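Local structure of putative sugar ABC transporter (Yersinia enterocolitica subsp. enterocolitica 8081, 5ULB) at residues L42-K47 with N269-A274; A14-Q19 with K75-I80. The protein probably serves as the periplasmic sugar-binding component of an ABC importer, holding a methylthioribose-like sugar in its pocket. All coordinates share one frame; numbering follows the deposited sequence.

Contact 1: residues L42-K47 with N269-A274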
# COMPACT_ATOMS: atom_id res chain seq x y z
N LEU A 42 6.49 6.43 10.83
CA LEU A 42 6.65 7.10 12.13
C LEU A 42 7.48 6.27 13.11
O LEU A 42 8.39 6.72 13.77
CB LEU A 42 5.30 7.44 12.75
CG LEU A 42 5.31 8.17 14.07
CD1 LEU A 42 5.87 9.59 13.90
CD2 LEU A 42 3.89 8.24 14.58
N LYS A 43 7.16 4.94 13.18
CA LYS A 43 7.85 4.05 14.12
C LYS A 43 9.30 3.93 13.76
O LYS A 43 10.20 3.96 14.64
CB LYS A 43 7.14 2.67 14.16
CG LYS A 43 7.79 1.72 15.16
CD LYS A 43 7.07 0.37 15.20
CE LYS A 43 7.98 -0.73 15.65
NZ LYS A 43 7.43 -1.11 16.92
N GLU A 44 9.61 3.79 12.46
CA GLU A 44 10.99 3.64 12.07
C GLU A 44 11.75 4.93 12.30
O GLU A 44 12.88 4.90 12.74
CB GLU A 44 11.05 3.17 10.61
CG GLU A 44 12.43 2.63 10.20
CD GLU A 44 12.66 1.19 10.68
OE1 GLU A 44 11.84 0.61 11.50
OE2 GLU A 44 13.67 0.58 10.27
N GLY A 45 11.13 6.09 11.99
CA GLY A 45 11.79 7.29 12.31
C GLY A 45 12.07 7.55 13.76
O GLY A 45 13.17 7.98 14.15
N LYS A 46 11.09 7.21 14.61
CA LYS A 46 11.28 7.32 16.03
C LYS A 46 12.45 6.46 16.52
O LYS A 46 13.25 6.91 17.31
CB LYS A 46 10.00 6.91 16.76
CG LYS A 46 9.98 7.05 18.26
CD LYS A 46 8.66 6.76 18.91
CE LYS A 46 8.83 6.84 20.41
NZ LYS A 46 8.03 5.67 20.91
N LYS A 47 12.56 5.23 15.95
CA LYS A 47 13.67 4.33 16.31
C LYS A 47 15.02 5.00 16.06
O LYS A 47 15.97 4.85 16.80
CB LYS A 47 13.53 3.02 15.55
CG LYS A 47 14.58 2.01 15.78
CD LYS A 47 14.55 0.80 14.82
CE LYS A 47 15.75 -0.15 15.15
NZ LYS A 47 15.89 -1.25 14.14
N ASN A 269 10.91 2.68 3.26
CA ASN A 269 11.17 4.02 2.69
C ASN A 269 11.92 4.92 3.65
O ASN A 269 12.79 5.66 3.18
CB ASN A 269 9.83 4.62 2.20
CG ASN A 269 9.45 4.10 0.81
OD1 ASN A 269 9.88 4.73 -0.19
ND2 ASN A 269 8.75 2.97 0.69
N LEU A 270 11.65 4.85 4.92
CA LEU A 270 12.44 5.61 5.90
C LEU A 270 13.88 5.15 5.89
O LEU A 270 14.78 5.96 5.95
CB LEU A 270 11.72 5.56 7.28
CG LEU A 270 12.20 6.53 8.33
CD1 LEU A 270 13.51 6.14 8.97
CD2 LEU A 270 12.15 7.95 7.92
N ARG A 271 14.10 3.82 5.95
CA ARG A 271 15.47 3.28 5.94
C ARG A 271 16.25 3.83 4.74
O ARG A 271 17.43 4.18 4.83
CB ARG A 271 15.46 1.74 5.88
CG ARG A 271 14.88 1.08 7.06
CD ARG A 271 14.94 -0.44 6.86
NE ARG A 271 14.15 -1.14 7.86
CZ ARG A 271 13.90 -2.44 7.84
NH1 ARG A 271 14.37 -3.19 6.89
NH2 ARG A 271 13.20 -2.99 8.79
N LEU A 272 15.61 3.85 3.56
CA LEU A 272 16.24 4.37 2.36
C LEU A 272 16.66 5.83 2.48
O LEU A 272 17.75 6.19 2.13
CB LEU A 272 15.35 4.12 1.12
CG LEU A 272 15.28 2.65 0.67
CD1 LEU A 272 14.03 2.43 -0.18
CD2 LEU A 272 16.53 2.35 -0.13
N VAL A 273 15.73 6.65 3.01
CA VAL A 273 16.10 8.06 3.24
C VAL A 273 17.18 8.22 4.25
O VAL A 273 18.08 9.04 4.08
CB VAL A 273 14.83 8.84 3.58
CG1 VAL A 273 15.16 10.24 4.03
CG2 VAL A 273 13.93 8.92 2.41
N ALA A 274 17.17 7.42 5.34
CA ALA A 274 18.24 7.45 6.28
C ALA A 274 19.62 7.17 5.66
O ALA A 274 20.59 7.86 5.93
CB ALA A 274 17.97 6.50 7.41
O HOH W 1 11.92 -2.05 11.29

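Contact 2: residues A14-Q19 with K75-I80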
# COMPACT_ATOMS: atom_id res chain seq x y z
N ALA A 14 25.61 12.28 12.73
CA ALA A 14 26.20 12.66 13.99
C ALA A 14 26.41 14.18 14.14
O ALA A 14 26.18 14.73 15.22
CB ALA A 14 27.50 11.89 14.18
N LYS A 15 26.75 14.86 13.05
CA LYS A 15 27.11 16.31 13.09
C LYS A 15 25.90 17.21 12.84
O LYS A 15 25.99 18.43 12.94
CB LYS A 15 28.16 16.55 11.98
CG LYS A 15 27.57 16.85 10.57
CD LYS A 15 28.51 16.76 9.33
CE LYS A 15 29.74 17.66 9.36
NZ LYS A 15 30.81 17.12 8.43
N HIS A 16 24.75 16.65 12.55
CA HIS A 16 23.58 17.45 12.22
C HIS A 16 23.12 18.36 13.35
O HIS A 16 23.14 17.90 14.49
CB HIS A 16 22.46 16.50 11.80
CG HIS A 16 21.31 17.18 11.14
ND1 HIS A 16 20.21 17.60 11.84
CD2 HIS A 16 21.11 17.58 9.87
CE1 HIS A 16 19.34 18.18 11.01
NE2 HIS A 16 19.86 18.17 9.80
N GLN A 17 22.75 19.63 13.04
CA GLN A 17 22.18 20.59 14.08
C GLN A 17 20.74 20.21 14.39
O GLN A 17 19.87 20.44 13.60
CB GLN A 17 22.16 22.08 13.62
CG GLN A 17 23.46 22.90 13.73
CD GLN A 17 23.26 24.45 14.07
OE1 GLN A 17 22.58 25.21 13.37
NE2 GLN A 17 23.88 24.89 15.18
N GLY A 18 20.48 19.59 15.53
CA GLY A 18 19.14 19.23 15.92
C GLY A 18 18.71 17.92 15.24
O GLY A 18 19.53 17.25 14.55
N GLN A 19 17.46 17.52 15.44
CA GLN A 19 16.95 16.29 14.89
C GLN A 19 16.95 16.38 13.37
O GLN A 19 16.64 17.39 12.74
CB GLN A 19 15.47 15.93 15.31
CG GLN A 19 15.31 15.58 16.72
CD GLN A 19 13.86 15.14 16.81
OE1 GLN A 19 13.02 16.03 16.80
NE2 GLN A 19 13.56 13.84 16.85
N LYS A 75 12.88 23.07 3.99
CA LYS A 75 14.25 22.50 4.08
C LYS A 75 14.32 21.26 5.00
O LYS A 75 15.23 21.09 5.82
CB LYS A 75 15.33 23.52 4.51
CG LYS A 75 15.44 24.65 3.51
CD LYS A 75 16.51 25.69 3.88
CE LYS A 75 17.95 25.13 3.84
NZ LYS A 75 19.00 26.21 4.08
N TYR A 76 13.31 20.41 4.88
CA TYR A 76 13.40 19.08 5.47
C TYR A 76 14.69 18.40 5.01
O TYR A 76 15.16 18.64 3.89
CB TYR A 76 12.18 18.27 5.13
CG TYR A 76 10.97 18.55 5.97
CD1 TYR A 76 10.08 19.53 5.63
CD2 TYR A 76 10.70 17.82 7.09
CE1 TYR A 76 8.96 19.83 6.40
CE2 TYR A 76 9.60 18.08 7.90
CZ TYR A 76 8.72 19.09 7.51
OH TYR A 76 7.58 19.36 8.29
N ASP A 77 15.21 17.48 5.86
CA ASP A 77 16.39 16.71 5.47
C ASP A 77 16.03 15.59 4.48
O ASP A 77 16.87 15.26 3.63
CB ASP A 77 16.97 16.10 6.71
CG ASP A 77 17.51 17.17 7.65
OD1 ASP A 77 18.47 17.91 7.31
OD2 ASP A 77 16.84 17.36 8.71
N GLY A 78 14.83 15.08 4.57
CA GLY A 78 14.38 14.09 3.63
C GLY A 78 12.92 14.14 3.42
O GLY A 78 12.16 14.70 4.29
N ILE A 79 12.44 13.63 2.29
CA ILE A 79 11.05 13.58 1.90
C ILE A 79 10.71 12.19 1.41
O ILE A 79 11.51 11.60 0.66
CB ILE A 79 10.72 14.66 0.87
CG1 ILE A 79 10.78 16.07 1.46
CG2 ILE A 79 9.33 14.42 0.23
CD1 ILE A 79 10.64 17.23 0.53
N ILE A 80 9.58 11.70 1.81
CA ILE A 80 8.98 10.48 1.24
C ILE A 80 7.69 10.85 0.60
O ILE A 80 6.84 11.47 1.25
CB ILE A 80 8.78 9.39 2.33
CG1 ILE A 80 10.15 8.93 2.89
CG2 ILE A 80 8.03 8.16 1.78
CD1 ILE A 80 10.00 8.17 4.20

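Contact 1: residues L42-K47 with N269-A274
With CG of Glu-44 anti to its own N (chi1 -165°) and the chain bent at chi2, the carboxylate curls over to Arg-271, whose CG lies beside its backbone N and whose chain runs extended from CG to NE. The result is a salt bridge: Arg-271 NE donates to Glu-44 OE2 at 3.0 Å with an N-H...O angle of 161°. The oxygen lies close to the guanidinium plane, at its edge, but is itself met from above the carboxylate plane. The other carboxylate oxygen is tied in through a water, which donates to Glu-44 OE1 at 2.7 Å and accepts from Arg-271 NH2 at 3.0 Å, so both oxygens engage the same arginine.

Helices 32-48 and 262-278 pack here on one face of the parallel sheet in the N-terminal lobe of a periplasmic-binding-protein fold. The short segments run 38° apart, with axes 9.4 Å from each other at closest. Beside the salt bridge, Leu-270 points toward the other helix and places CD1 3.9 Å from Glu-44 CG. Its CG sits 3.8 Å from Gly-45 N, directly against the backbone. Arg-271 NH1 is held on the far side by the carbonyls of Ser-320 and Asp-322, which join the C-terminal segment to this pair of helices, and Phe-328 of helix 327-335 also touches the arginine.

Contact 2: residues A14-Q19 with K75-I80
Asp-77 meets His-16 through its carboxylate, at the point where the chain passes from a helix into strand 78-82. Lys-75 comes first: it has left helical geometry with positive phi and closes helix 61-73 in a Schellman motif. Tyr-76 follows and turns to its own neighbours, its hydroxyl hydrogen-bonded to Asp-53 and its side chain touching strand 21-26.

Next is Asp-77, with CG beside its backbone N, which sends the carboxylate out to the loop that precedes strand 21-26. His-16 NE2 donates to Asp-77 OD1 at 2.9 Å, on a path bent to 140° because OD1 is tilted from the ring plane. The carboxylate is turned 76° from the ring, and OD1 is approached from above the carboxylate plane. OD2 accepts from the backbone N of Lys-21, so each oxygen has a donor on the incoming chain. The backbone of Asp-77 already pairs with Lys-21 and Ala-102; Gly-78 goes on to Lys-21 and Ala-23, and Ile-79 to Ala-102.

The imidazole is gripped at both nitrogens: its ND1 donates to Gly-18 O at 2.8 Å, nearly straight at 170°. Gly-18 O lies in the ring plane, while ND1 approaches it from above the carbonyl plane. That second bond fixes the rotation of the ring. With both nitrogens donating, NE2 to a carboxylate, His-16 is probably protonated and positively charged, and the pair would then carry ionic character.

From the N terminus, the chain first passes 14-19, runs through strand 21-26 and reaches 42-47 in helix 32-48. It then arrives at 75-80, where contact 2 closes a loop back to the N-terminal segment. Contact 1 closes much later, when helix 262-278 returns to helix 32-48. The segments alternate, so the two closures cross. Their centres lie about 12 Å apart, and they touch: Ile-80 CD1 packs 3.8 Å from Leu-270 N, and Val-273 CG1 rests 3.9 Å from Gly-78 CA. Helix 262-278 thus links the buried contact between the two helices to strand 78-82, an inner strand of the sheet, just after Asp-77 meets the 14-19 loop at the surface in contact 2.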